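PDB 3LNL: GTP cyclohydrolase 1 type 2 homolog from Staphylococcus aureus subsp. aureus, which is of unknown function but binds zinc at a dinuclear centre and assembles into a toroidal homohexamer of the NIF3 family. Local coordinates for residues E52-A57 against R89-H94; V112-A117 against K123-I128. The protein carries 2 engineered substitutions. All coordinates share one frame; numbering follows the deposited sequence.

Contact 1: residues E52-A57 against R89-H94; sequences EVVNEA and RKLIQH
Lys90 and Asn55 meet over the partly exposed margin of this helix pair, while Val54 and Leu91 meet on its buried side, a polar clasp beside an apolar contact at adjacent helical positions. The ammonium nitrogen Lys90 NZ donates to the amide oxygen Asn55 OD1 at 2.7 Å, lying in the carbonyl plane on a lone pair, with a C=O...N angle of 141°. The two side chains meet at roughly a right angle. Lys90 has CG anti to its backbone nitrogen (chi1 -172°), and a bend at chi2 interrupts an otherwise extended chain whose tip arrives at the amide. On the way, its CG rests 3.9 Å from Val54 CG1.

Helix 51-60 follows strand 43-46, and helix 83-93 comes after strand 64-67 and the short strand 79-80; both run side by side over the sheet in which 43-46 and 64-67 are parallel neighbours, in the alpha/beta layering of this NIF3 domain. The axes of the short segments are 10.3 Å apart and inclined by only 16°. Where they face each other, the fork of Val54 receives a single methyl: Leu91 CD2 lies 3.8 Å from Val54 CG2 and 3.9 Å from Val54 CG1. Leu91 also packs on Ile65 of strand 64-67, joining the interhelical seam to the sheet beneath. Beyond helix 83-93 lies a second subunit, where Ile92 packs on Ile92 of that chain and Gln93 NE2 donates to its Ile92 O.

Contact 2: residues V112-A117 against K123-I128; sequences VNMMLA and KNISII
Ile125 lays its branched side chain against Met114 and Ala117, two residues about one helical turn apart; its CD1 touches both, its CG2 only Met114. The delta methyl CD1 reaches Ala117 CB at 3.4 Å, closer than two methyl carbons normally sit, while Ile125 CG1 follows at 3.8 Å from the same Ala117 CB. The beta carbon of Ala117 points toward the strand and so meets the isoleucine end tightly.

Met114 covers Ile125 with the sulfur end of its chain. Its first torsion sets CG anti to the backbone nitrogen (chi1 167°), and two successive bends, at chi2 (67°) and chi3 (72°), fold the thioether back across the isoleucine rather than extending it outward. The sulfur Met114 SD lies 3.8 Å from Ile125 CD1 and 3.9 Å from Ile125 CG2, so it bridges both branches; the terminal methyl continues the overlap, with Met114 CE 3.8 Å from Ile125 CG2. The two side chains meet at a slant, and the contact between the segments is wholly apolar, a strand residue packed against a helix through apolar atoms.

Met114 is some 12 Å from a bound zinc ion, side chain to metal, so this is packing beside the metal centre rather than part of it. Another face of the helix comes nearer: Val112 touches the zinc ligands His68, Asp106 and Glu333. Ile125 lies on the long strand 125-142, antiparallel to strand 240-253, and packs on Val244 and Ala246 of that strand, whereas Ala117, Leu116 and Asn113 rest on Ile285 of strand 279-285, so helix 112-119 lies over this sheet.

How the contacts relate
After helix 7-17 and strands 30-32 and 43-46, the chain forms helix 51-60, passes through strand 64-67 and returns in helix 83-93, where contact 1 closes a loop of 31 intervening residues. Strand 97-100 and helix 103-106 then lead to helix 112-119, and contact 2 closes a much shorter connection, with five residues between its segments. The two loops follow in series, neither nesting nor crossing, and their centres are 33 Å apart. Contact 1 ties neighbouring helices together on the sheet that includes strands 43-46 and 64-67; contact 2 ties a helix to the strand leading toward the PII-like domain, at the second sheet, which includes strands 240-253 and 279-285.

Contact 1: residues E52-A57 against R89-H94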
loop_
_atom_site.group_PDB
_atom_site.type_symbol
_atom_site.label_atom_id
_atom_site.label_comp_id
_atom_site.label_asym_id
_atom_site.label_seq_id
_atom_site.Cartn_x
_atom_site.Cartn_y
_atom_site.Cartn_z
ATOM N N GLU B 52 -2.685 -15.818 37.263
ATOM C CA GLU B 52 -3.478 -16.673 38.174
ATOM C C GLU B 52 -3.788 -18.017 37.517
ATOM O O GLU B 52 -3.763 -19.049 38.181
ATOM C CB GLU B 52 -4.766 -15.975 38.660
ATOM C CG GLU B 52 -4.503 -14.805 39.659
ATOM C CD GLU B 52 -5.764 -14.023 40.103
ATOM O OE1 GLU B 52 -6.838 -14.067 39.438
ATOM O OE2 GLU B 52 -5.665 -13.324 41.146
ATOM N N VAL B 53 -4.024 -18.023 36.203
ATOM C CA VAL B 53 -4.301 -19.280 35.507
ATOM C C VAL B 53 -3.054 -20.201 35.532
ATOM O O VAL B 53 -3.165 -21.413 35.758
ATOM C CB VAL B 53 -4.807 -19.039 34.084
ATOM C CG1 VAL B 53 -4.858 -20.390 33.254
ATOM C CG2 VAL B 53 -6.183 -18.376 34.157
ATOM N N VAL B 54 -1.886 -19.617 35.339
ATOM C CA VAL B 54 -0.657 -20.365 35.373
ATOM C C VAL B 54 -0.449 -20.957 36.787
ATOM O O VAL B 54 -0.116 -22.134 36.905
ATOM C CB VAL B 54 0.562 -19.512 34.923
ATOM C CG1 VAL B 54 1.840 -20.353 34.945
ATOM C CG2 VAL B 54 0.304 -18.917 33.542
ATOM N N ASN B 55 -0.741 -20.164 37.824
ATOM C CA ASN B 55 -0.597 -20.605 39.209
ATOM C C ASN B 55 -1.547 -21.718 39.489
ATOM O O ASN B 55 -1.220 -22.643 40.221
ATOM C CB ASN B 55 -0.842 -19.455 40.184
ATOM C CG ASN B 55 0.302 -18.435 40.192
ATOM O OD1 ASN B 55 1.429 -18.774 39.875
ATOM N ND2 ASN B 55 0.021 -17.225 40.649
ATOM N N GLU B 56 -2.750 -21.615 38.931
ATOM C CA GLU B 56 -3.764 -22.669 39.081
ATOM C C GLU B 56 -3.309 -24.006 38.408
ATOM O O GLU B 56 -3.462 -25.082 38.982
ATOM C CB GLU B 56 -5.108 -22.166 38.507
ATOM C CG GLU B 56 -6.296 -23.177 38.478
ATOM C CD GLU B 56 -7.483 -22.622 37.700
ATOM O OE1 GLU B 56 -8.567 -23.100 37.951
ATOM O OE2 GLU B 56 -7.356 -21.703 36.824
ATOM N N ALA B 57 -2.712 -23.932 37.232
ATOM C CA ALA B 57 -2.169 -25.150 36.568
ATOM C C ALA B 57 -1.093 -25.790 37.418
ATOM O O ALA B 57 -1.120 -26.999 37.640
ATOM C CB ALA B 57 -1.630 -24.838 35.178
ATOM N N ARG B 89 7.507 -16.163 31.178
ATOM C CA ARG B 89 8.635 -16.703 31.952
ATOM C C ARG B 89 8.182 -17.757 32.979
ATOM O O ARG B 89 8.841 -18.764 33.160
ATOM C CB ARG B 89 9.435 -15.594 32.662
ATOM C CG ARG B 89 10.115 -14.590 31.687
ATOM C CD ARG B 89 10.586 -13.319 32.361
ATOM N NE ARG B 89 11.504 -13.631 33.449
ATOM C CZ ARG B 89 12.792 -13.927 33.313
ATOM N NH1 ARG B 89 13.438 -13.851 32.126
ATOM N NH2 ARG B 89 13.478 -14.227 34.379
ATOM N N LYS B 90 7.056 -17.525 33.632
ATOM C CA LYS B 90 6.576 -18.483 34.598
ATOM C C LYS B 90 6.192 -19.807 33.923
ATOM O O LYS B 90 6.498 -20.862 34.466
ATOM C CB LYS B 90 5.432 -17.898 35.443
ATOM C CG LYS B 90 5.019 -18.837 36.638
ATOM C CD LYS B 90 4.692 -18.059 37.890
ATOM C CE LYS B 90 4.627 -18.894 39.158
ATOM N NZ LYS B 90 3.953 -18.018 40.172
ATOM N N LEU B 91 5.565 -19.745 32.746
ATOM C CA LEU B 91 5.202 -20.957 31.964
ATOM C C LEU B 91 6.466 -21.756 31.696
ATOM O O LEU B 91 6.542 -22.957 31.951
ATOM C CB LEU B 91 4.511 -20.575 30.625
ATOM C CG LEU B 91 3.095 -20.027 30.781
ATOM C CD1 LEU B 91 2.565 -19.221 29.538
ATOM C CD2 LEU B 91 2.140 -21.187 31.161
ATOM N N ILE B 92 7.479 -21.045 31.201
ATOM C CA ILE B 92 8.703 -21.685 30.798
ATOM C C ILE B 92 9.442 -22.254 31.998
ATOM O O ILE B 92 9.941 -23.378 31.982
ATOM C CB ILE B 92 9.588 -20.720 29.963
ATOM C CG1 ILE B 92 8.881 -20.438 28.635
ATOM C CG2 ILE B 92 10.970 -21.347 29.714
ATOM C CD1 ILE B 92 9.477 -19.233 27.788
ATOM N N GLN B 93 9.490 -21.496 33.057
ATOM C CA GLN B 93 10.254 -21.923 34.169
ATOM C C GLN B 93 9.627 -23.140 34.867
ATOM O O GLN B 93 10.358 -23.934 35.452
ATOM C CB GLN B 93 10.441 -20.759 35.138
ATOM C CG GLN B 93 11.508 -19.834 34.587
ATOM C CD GLN B 93 11.935 -18.775 35.524
ATOM O OE1 GLN B 93 11.095 -18.165 36.181
ATOM N NE2 GLN B 93 13.258 -18.465 35.528
ATOM N N HIS B 94 8.305 -23.280 34.760
ATOM C CA HIS B 94 7.600 -24.437 35.306
ATOM C C HIS B 94 7.279 -25.515 34.286
ATOM O O HIS B 94 6.486 -26.404 34.577
ATOM C CB HIS B 94 6.321 -23.965 35.991
ATOM C CG HIS B 94 6.587 -23.213 37.257
ATOM N ND1 HIS B 94 6.587 -23.830 38.497
ATOM C CD2 HIS B 94 6.948 -21.920 37.473
ATOM C CE1 HIS B 94 6.901 -22.937 39.421
ATOM N NE2 HIS B 94 7.141 -21.775 38.829
#

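Contact 2: residues V112-A117 against K123-I128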
loop_
_atom_site.group_PDB
_atom_site.type_symbol
_atom_site.label_atom_id
_atom_site.label_comp_id
_atom_site.label_asym_id
_atom_site.label_seq_id
_atom_site.Cartn_x
_atom_site.Cartn_y
_atom_site.Cartn_z
ATOM N N VAL B 112 -17.007 -21.314 19.756
ATOM C CA VAL B 112 -17.445 -20.289 20.715
ATOM C C VAL B 112 -18.941 -19.866 20.533
ATOM O O VAL B 112 -19.720 -19.712 21.499
ATOM C CB VAL B 112 -16.515 -19.032 20.620
ATOM C CG1 VAL B 112 -16.973 -17.891 21.514
ATOM C CG2 VAL B 112 -15.059 -19.435 20.956
ATOM N N ASN B 113 -19.334 -19.717 19.294
ATOM C CA ASN B 113 -20.680 -19.244 18.976
ATOM C C ASN B 113 -21.767 -20.269 19.095
ATOM O O ASN B 113 -22.828 -19.944 19.621
ATOM C CB ASN B 113 -20.658 -18.495 17.661
ATOM C CG ASN B 113 -19.737 -17.300 17.761
ATOM O OD1 ASN B 113 -19.904 -16.500 18.663
ATOM N ND2 ASN B 113 -18.689 -17.249 16.925
ATOM N N MET B 114 -21.460 -21.529 18.767
ATOM C CA MET B 114 -22.369 -22.642 19.122
ATOM C C MET B 114 -22.525 -22.698 20.633
ATOM O O MET B 114 -23.644 -22.853 21.115
ATOM C CB MET B 114 -21.872 -23.962 18.558
ATOM C CG MET B 114 -22.548 -25.207 19.118
ATOM S SD MET B 114 -24.268 -25.215 18.601
ATOM C CE MET B 114 -24.110 -25.605 16.859
ATOM N N MET B 115 -21.412 -22.580 21.379
ATOM C CA MET B 115 -21.450 -22.586 22.846
ATOM C C MET B 115 -22.286 -21.461 23.425
ATOM O O MET B 115 -23.109 -21.682 24.328
ATOM C CB MET B 115 -20.039 -22.491 23.419
ATOM C CG MET B 115 -19.210 -23.752 23.177
ATOM S SD MET B 115 -17.516 -23.395 23.512
ATOM C CE MET B 115 -16.659 -24.845 22.821
ATOM N N LEU B 116 -22.094 -20.261 22.907
ATOM C CA LEU B 116 -22.914 -19.122 23.310
ATOM C C LEU B 116 -24.407 -19.356 23.059
ATOM O O LEU B 116 -25.226 -19.190 23.952
ATOM C CB LEU B 116 -22.425 -17.831 22.627
ATOM C CG LEU B 116 -21.161 -17.257 23.263
ATOM C CD1 LEU B 116 -20.554 -16.188 22.307
ATOM C CD2 LEU B 116 -21.434 -16.693 24.709
ATOM N N ALA B 117 -24.755 -19.810 21.858
ATOM C CA ALA B 117 -26.149 -20.071 21.512
ATOM C C ALA B 117 -26.788 -21.121 22.419
ATOM O O ALA B 117 -27.917 -20.935 22.923
ATOM C CB ALA B 117 -26.273 -20.480 20.020
ATOM N N LYS B 123 -32.389 -22.400 19.675
ATOM C CA LYS B 123 -32.682 -23.547 18.820
ATOM C C LYS B 123 -32.218 -23.237 17.401
ATOM O O LYS B 123 -31.883 -22.087 17.085
ATOM C CB LYS B 123 -34.193 -23.809 18.751
ATOM C CG LYS B 123 -34.874 -24.122 20.078
ATOM C CD LYS B 123 -34.385 -25.424 20.693
ATOM C CE LYS B 123 -35.136 -25.785 21.944
ATOM N NZ LYS B 123 -34.632 -27.077 22.427
ATOM N N ASN B 124 -32.213 -24.282 16.571
ATOM C CA ASN B 124 -31.962 -24.182 15.130
ATOM C C ASN B 124 -30.683 -23.427 14.826
ATOM O O ASN B 124 -30.672 -22.492 14.049
ATOM C CB ASN B 124 -33.190 -23.562 14.413
ATOM C CG ASN B 124 -34.428 -24.463 14.522
ATOM O OD1 ASN B 124 -34.305 -25.685 14.585
ATOM N ND2 ASN B 124 -35.610 -23.863 14.568
ATOM N N ILE B 125 -29.609 -23.816 15.509
ATOM C CA ILE B 125 -28.380 -23.077 15.475
ATOM C C ILE B 125 -27.574 -23.493 14.243
ATOM O O ILE B 125 -27.344 -24.690 14.041
ATOM C CB ILE B 125 -27.518 -23.359 16.723
ATOM C CG1 ILE B 125 -28.290 -23.016 18.004
ATOM C CG2 ILE B 125 -26.229 -22.487 16.694
ATOM C CD1 ILE B 125 -27.646 -23.549 19.295
ATOM N N SER B 126 -27.185 -22.547 13.398
ATOM C CA SER B 126 -26.233 -22.877 12.350
ATOM C C SER B 126 -25.188 -21.811 12.111
ATOM O O SER B 126 -25.418 -20.618 12.342
ATOM C CB SER B 126 -26.923 -23.255 11.034
ATOM O OG SER B 126 -27.656 -22.227 10.527
ATOM N N ILE B 127 -24.054 -22.300 11.600
ATOM C CA ILE B 127 -22.928 -21.498 11.251
ATOM C C ILE B 127 -23.346 -20.517 10.169
ATOM O O ILE B 127 -24.097 -20.880 9.253
ATOM C CB ILE B 127 -21.726 -22.366 10.752
ATOM C CG1 ILE B 127 -21.115 -23.127 11.939
ATOM C CG2 ILE B 127 -20.658 -21.483 10.043
ATOM C CD1 ILE B 127 -20.324 -22.226 12.967
ATOM N N ILE B 128 -22.839 -19.283 10.281
ATOM C CA ILE B 128 -22.982 -18.269 9.219
ATOM C C ILE B 128 -21.601 -17.738 8.822
ATOM O O ILE B 128 -20.554 -18.093 9.431
ATOM C CB ILE B 128 -23.949 -17.084 9.635
ATOM C CG1 ILE B 128 -23.461 -16.435 10.910
ATOM C CG2 ILE B 128 -25.410 -17.576 9.718
ATOM C CD1 ILE B 128 -24.233 -15.212 11.333
#